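Local atomic coordinates of extracellular ligand-binding receptor (Desulfitobacterium hafniense, PDB entry 4Q6B), a protein that probably serves as the substrate-binding component of an ABC transporter for amino acids, and holds a leucine in this crystal. Residues 95-109 and 116-128. Residues are numbered along the deposited sequence; the frame is centred on the assembly and turned at random.
Sequences DQAGLVMLSPASTSP and YIHVFRNIPSDQE. With LEU (leucine), chain B.
Arg-121 starts with CG wedged between its own backbone N and carbonyl carbon (chi1 48°), then runs extended to NE, which lays the guanidinium beside the loop that follows strand 101-103. There NH2 donates to Ser-106 O and to Ser-108 O, both at 2.8 Å, while NH1 also reaches Ser-108 O, so two nitrogens grip that one carbonyl end-on. Both acceptors lie close to the guanidinium plane; Ser-125 CB lies over one face, toward its rim, and NH1 has a salt bridge to Asp-335. With an alanine in place of Arg-121, the carbonyls of Ser-106 and Ser-108 would probably lose these donors and Asp-335 its salt-bridge mate. Thr-107, its OG1 likewise set between backbone N and carbonyl carbon (chi1 56°), donates to Asp-126 OD1 at 2.6 Å from above the carboxylate plane, and the same OG1 accepts from the leucine N at 3.0 Å. This is consistent with a second-shell role for Asp-126, steadying the hydroxyl that meets the ligand. The other branch of Thr-107, CG2, presses tightly on Ile-123 CD1 (3.5 Å). At the other end of the contact, Asp-95 OD1 takes both Ile-117 N and His-118 N, and Gly-98 CA sits over the His-118 ring, 3.6 Å from its centroid, a CH-pi contact. Between these ends, strands 101-103 and 119-121 pair in parallel, with 119-121 at the sheet edge. The loop after strand 101-103 offers Ala-105 O, Thr-107 N and Thr-107 OG1 to the leucine, in keeping with the periplasmic binding protein fold, in which loops at the ends of parallel strands line the cleft between two lobes.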
loop_
_atom_site.group_PDB
_atom_site.type_symbol
_atom_site.label_atom_id
_atom_site.label_comp_id
_atom_site.label_asym_id
_atom_site.label_seq_id
_atom_site.Cartn_x
_atom_site.Cartn_y
_atom_site.Cartn_z
ATOM N N ASP A 95 4.209 11.648 -15.671
ATOM C CA ASP A 95 4.808 12.919 -15.265
ATOM C C ASP A 95 5.157 13.794 -16.476
ATOM O O ASP A 95 4.909 15.019 -16.489
ATOM C CB ASP A 95 6.043 12.669 -14.400
ATOM C CG ASP A 95 6.531 13.936 -13.700
ATOM O OD1 ASP A 95 5.812 14.482 -12.860
ATOM O OD2 ASP A 95 7.641 14.375 -14.003
ATOM N N GLN A 96 5.763 13.186 -17.498
ATOM C CA GLN A 96 6.110 13.960 -18.682
ATOM C C GLN A 96 4.857 14.474 -19.404
ATOM O O GLN A 96 4.909 15.510 -20.088
ATOM C CB GLN A 96 6.938 13.102 -19.655
ATOM C CG GLN A 96 8.394 13.076 -19.349
ATOM C CD GLN A 96 9.124 14.159 -20.138
ATOM O OE1 GLN A 96 9.450 13.985 -21.325
ATOM N NE2 GLN A 96 9.360 15.297 -19.488
ATOM N N ALA A 97 3.756 13.728 -19.322
ATOM C CA ALA A 97 2.463 14.206 -19.882
ATOM C C ALA A 97 1.695 15.230 -19.024
ATOM O O ALA A 97 0.656 15.771 -19.451
ATOM C CB ALA A 97 1.538 13.024 -20.191
ATOM N N GLY A 98 2.158 15.473 -17.805
ATOM C CA GLY A 98 1.455 16.394 -16.920
ATOM C C GLY A 98 0.108 15.814 -16.547
ATOM O O GLY A 98 -0.885 16.528 -16.570
ATOM N N LEU A 99 0.064 14.506 -16.269
ATOM C CA LEU A 99 -1.173 13.862 -15.829
ATOM C C LEU A 99 -0.945 13.200 -14.482
ATOM O O LEU A 99 0.010 12.436 -14.330
ATOM C CB LEU A 99 -1.552 12.802 -16.873
ATOM C CG LEU A 99 -2.852 12.014 -16.683
ATOM C CD1 LEU A 99 -4.024 13.001 -16.708
ATOM C CD2 LEU A 99 -2.951 11.011 -17.838
ATOM N N VAL A 100 -1.814 13.497 -13.511
ATOM C CA VAL A 100 -1.694 12.879 -12.191
ATOM C C VAL A 100 -1.798 11.369 -12.238
ATOM O O VAL A 100 -2.680 10.798 -12.888
ATOM C CB VAL A 100 -2.741 13.442 -11.214
ATOM C CG1 VAL A 100 -2.938 12.502 -9.963
ATOM C CG2 VAL A 100 -2.326 14.827 -10.770
HETATM N N MSE A 101 -0.840 10.720 -11.572
HETATM C CA MSE A 101 -0.929 9.296 -11.300
HETATM C C MSE A 101 -1.000 9.152 -9.788
HETATM O O MSE A 101 -0.139 9.665 -9.091
HETATM C CB MSE A 101 0.318 8.565 -11.803
HETATM C CG MSE A 101 0.107 7.056 -11.794
HETATM SE SE MSE A 101 1.806 6.048 -11.698
HETATM C CE MSE A 101 2.032 6.264 -9.771
ATOM N N LEU A 102 -2.052 8.528 -9.274
ATOM C CA LEU A 102 -2.193 8.425 -7.795
ATOM C C LEU A 102 -2.258 6.937 -7.473
ATOM O O LEU A 102 -3.242 6.293 -7.846
ATOM C CB LEU A 102 -3.448 9.165 -7.329
ATOM C CG LEU A 102 -3.858 9.004 -5.864
ATOM C CD1 LEU A 102 -2.818 9.553 -4.936
ATOM C CD2 LEU A 102 -5.183 9.773 -5.607
ATOM N N SER A 103 -1.222 6.393 -6.840
ATOM C CA SER A 103 -1.195 4.971 -6.553
ATOM C C SER A 103 -1.736 4.623 -5.191
ATOM O O SER A 103 -1.317 5.139 -4.181
ATOM C CB SER A 103 0.202 4.363 -6.676
ATOM O OG SER A 103 0.149 2.977 -6.403
ATOM N N PRO A 104 -2.748 3.661 -5.244
ATOM C CA PRO A 104 -3.232 3.249 -3.928
ATOM C C PRO A 104 -2.555 1.984 -3.408
ATOM O O PRO A 104 -3.065 1.393 -2.477
ATOM C CB PRO A 104 -4.714 3.001 -4.170
ATOM C CG PRO A 104 -4.742 2.333 -5.482
ATOM C CD PRO A 104 -3.646 2.949 -6.290
ATOM N N ALA A 105 -1.508 1.507 -4.066
ATOM C CA ALA A 105 -0.802 0.348 -3.551
ATOM C C ALA A 105 0.729 0.301 -3.592
ATOM O O ALA A 105 1.322 -0.510 -2.910
ATOM C CB ALA A 105 -1.380 -0.915 -4.152
ATOM N N SER A 106 1.362 1.150 -4.395
ATOM C CA SER A 106 2.794 1.005 -4.596
ATOM C C SER A 106 3.543 1.677 -3.462
ATOM O O SER A 106 3.498 2.878 -3.335
ATOM C CB SER A 106 3.220 1.620 -5.937
ATOM O OG SER A 106 2.641 0.944 -7.032
ATOM N N THR A 107 4.273 0.876 -2.689
ATOM C CA THR A 107 4.895 1.353 -1.456
ATOM C C THR A 107 6.401 1.580 -1.541
ATOM O O THR A 107 6.989 2.080 -0.574
ATOM C CB THR A 107 4.650 0.355 -0.302
ATOM O OG1 THR A 107 5.131 -0.939 -0.713
ATOM C CG2 THR A 107 3.162 0.280 0.036
ATOM N N SER A 108 7.040 1.297 -2.672
ATOM C CA SER A 108 8.480 1.555 -2.778
ATOM C C SER A 108 8.850 3.022 -2.552
ATOM O O SER A 108 8.309 3.926 -3.189
ATOM C CB SER A 108 9.008 1.159 -4.147
ATOM O OG SER A 108 10.412 1.514 -4.267
ATOM N N PRO A 109 9.824 3.256 -1.671
ATOM C CA PRO A 109 10.349 4.619 -1.497
ATOM C C PRO A 109 10.841 5.267 -2.796
ATOM O O PRO A 109 10.769 6.493 -2.943
ATOM C CB PRO A 109 11.504 4.412 -0.514
ATOM C CG PRO A 109 11.063 3.216 0.327
ATOM C CD PRO A 109 10.343 2.302 -0.669
ATOM N N TYR A 116 9.596 13.563 -9.820
ATOM C CA TYR A 116 8.323 13.757 -10.503
ATOM C C TYR A 116 7.471 14.761 -9.731
ATOM O O TYR A 116 7.549 14.839 -8.482
ATOM C CB TYR A 116 7.535 12.457 -10.479
ATOM C CG TYR A 116 8.143 11.246 -11.129
ATOM C CD1 TYR A 116 8.899 11.353 -12.279
ATOM C CD2 TYR A 116 7.917 9.979 -10.589
ATOM C CE1 TYR A 116 9.442 10.170 -12.917
ATOM C CE2 TYR A 116 8.449 8.840 -11.174
ATOM C CZ TYR A 116 9.182 8.933 -12.336
ATOM O OH TYR A 116 9.657 7.732 -12.900
ATOM N N ILE A 117 6.596 15.461 -10.457
ATOM C CA ILE A 117 5.721 16.470 -9.875
ATOM C C ILE A 117 4.250 16.026 -9.895
ATOM O O ILE A 117 3.431 16.597 -9.166
ATOM C CB ILE A 117 5.772 17.746 -10.728
ATOM C CG1 ILE A 117 7.121 18.420 -10.638
ATOM C CG2 ILE A 117 4.740 18.740 -10.271
ATOM C CD1 ILE A 117 7.192 19.561 -11.673
ATOM N N HIS A 118 3.882 15.076 -10.767
ATOM C CA HIS A 118 2.472 14.727 -10.959
ATOM C C HIS A 118 2.108 13.378 -10.351
ATOM O O HIS A 118 1.081 12.761 -10.657
ATOM C CB HIS A 118 2.162 14.726 -12.461
ATOM C CG HIS A 118 2.364 16.063 -13.094
ATOM N ND1 HIS A 118 1.436 17.075 -12.984
ATOM C CD2 HIS A 118 3.404 16.575 -13.803
ATOM C CE1 HIS A 118 1.887 18.152 -13.600
ATOM N NE2 HIS A 118 3.073 17.877 -14.114
ATOM N N VAL A 119 3.006 12.892 -9.530
ATOM C CA VAL A 119 2.947 11.468 -9.134
ATOM C C VAL A 119 2.770 11.375 -7.621
ATOM O O VAL A 119 3.516 11.984 -6.853
ATOM C CB VAL A 119 4.258 10.769 -9.564
ATOM C CG1 VAL A 119 4.345 9.349 -9.044
ATOM C CG2 VAL A 119 4.411 10.781 -11.092
ATOM N N PHE A 120 1.788 10.586 -7.189
ATOM C CA PHE A 120 1.372 10.559 -5.765
ATOM C C PHE A 120 1.075 9.146 -5.327
ATOM O O PHE A 120 0.861 8.299 -6.157
ATOM C CB PHE A 120 0.094 11.391 -5.571
ATOM C CG PHE A 120 0.252 12.865 -5.894
ATOM C CD1 PHE A 120 0.509 13.764 -4.882
ATOM C CD2 PHE A 120 0.184 13.332 -7.217
ATOM C CE1 PHE A 120 0.672 15.123 -5.158
ATOM C CE2 PHE A 120 0.306 14.684 -7.501
ATOM C CZ PHE A 120 0.551 15.588 -6.464
ATOM N N ARG A 121 1.045 8.894 -4.025
ATOM C CA ARG A 121 0.384 7.673 -3.530
ATOM C C ARG A 121 -0.389 8.072 -2.332
ATOM O O ARG A 121 -0.011 9.036 -1.684
ATOM C CB ARG A 121 1.397 6.609 -3.153
ATOM C CG ARG A 121 2.519 7.116 -2.280
ATOM C CD ARG A 121 3.326 5.926 -1.703
ATOM N NE ARG A 121 4.706 6.391 -1.520
ATOM C CZ ARG A 121 5.766 5.783 -2.031
ATOM N NH1 ARG A 121 6.975 6.325 -1.884
ATOM N NH2 ARG A 121 5.624 4.644 -2.699
ATOM N N ASN A 122 -1.487 7.376 -2.026
ATOM C CA ASN A 122 -2.319 7.773 -0.863
ATOM C C ASN A 122 -2.207 6.753 0.259
ATOM O O ASN A 122 -3.101 6.615 1.085
ATOM C CB ASN A 122 -3.798 8.053 -1.244
ATOM C CG ASN A 122 -4.525 6.801 -1.671
ATOM O OD1 ASN A 122 -3.882 5.836 -2.106
ATOM N ND2 ASN A 122 -5.847 6.783 -1.528
ATOM N N ILE A 123 -1.066 6.067 0.318
ATOM C CA ILE A 123 -0.820 5.063 1.352
ATOM C C ILE A 123 0.600 5.301 1.857
ATOM O O ILE A 123 1.411 5.941 1.155
ATOM C CB ILE A 123 -0.972 3.641 0.774
ATOM C CG1 ILE A 123 -0.027 3.442 -0.430
ATOM C CG2 ILE A 123 -2.440 3.397 0.312
ATOM C CD1 ILE A 123 0.278 2.050 -0.670
ATOM N N PRO A 124 0.935 4.769 3.039
ATOM C CA PRO A 124 2.315 4.936 3.545
ATOM C C PRO A 124 3.306 4.137 2.724
ATOM O O PRO A 124 2.985 3.049 2.218
ATOM C CB PRO A 124 2.268 4.335 4.965
ATOM C CG PRO A 124 0.979 3.516 5.006
ATOM C CD PRO A 124 0.035 4.094 4.001
ATOM N N SER A 125 4.535 4.647 2.630
ATOM C CA SER A 125 5.594 3.936 1.914
ATOM C C SER A 125 6.170 2.883 2.842
ATOM O O SER A 125 5.884 2.877 4.057
ATOM C CB SER A 125 6.739 4.871 1.560
ATOM O OG SER A 125 7.508 5.171 2.713
ATOM N N ASP A 126 6.980 2.025 2.254
ATOM C CA ASP A 126 7.701 0.967 3.004
ATOM C C ASP A 126 8.511 1.522 4.152
ATOM O O ASP A 126 8.658 0.869 5.177
ATOM C CB ASP A 126 8.677 0.194 2.096
ATOM C CG ASP A 126 7.977 -0.637 1.054
ATOM O OD1 ASP A 126 6.816 -1.049 1.279
ATOM O OD2 ASP A 126 8.612 -0.871 -0.021
ATOM N N GLN A 127 9.097 2.684 3.936
ATOM C CA GLN A 127 9.909 3.354 4.941
ATOM C C GLN A 127 9.069 3.781 6.143
ATOM O O GLN A 127 9.479 3.610 7.304
ATOM C CB GLN A 127 10.677 4.513 4.308
ATOM C CG GLN A 127 11.144 5.554 5.282
ATOM C CD GLN A 127 12.081 6.547 4.644
ATOM O OE1 GLN A 127 12.260 6.547 3.417
ATOM N NE2 GLN A 127 12.704 7.396 5.467
ATOM N N GLU A 128 7.869 4.296 5.898
ATOM C CA GLU A 128 6.994 4.688 7.024
ATOM C C GLU A 128 6.435 3.485 7.793
ATOM O O GLU A 128 6.339 3.500 9.023
ATOM C CB GLU A 128 5.852 5.558 6.489
ATOM C CG GLU A 128 4.935 6.047 7.578
ATOM C CD GLU A 128 5.678 6.829 8.688
ATOM O OE1 GLU A 128 6.752 7.428 8.408
ATOM O OE2 GLU A 128 5.178 6.837 9.842
HETATM N N LEU B . 3.133 -2.784 -2.070
HETATM C CA LEU B . 3.380 -3.616 -3.253
HETATM C C LEU B . 4.290 -2.897 -4.235
HETATM O O LEU B . 4.689 -3.456 -5.249
HETATM C CB LEU B . 2.048 -3.961 -3.919
HETATM C CG LEU B . 1.355 -4.868 -2.896
HETATM C CD1 LEU B . -0.060 -4.430 -2.660
HETATM C CD2 LEU B . 1.424 -6.350 -3.240
HETATM O OXT LEU B . 4.659 -1.743 -3.975
#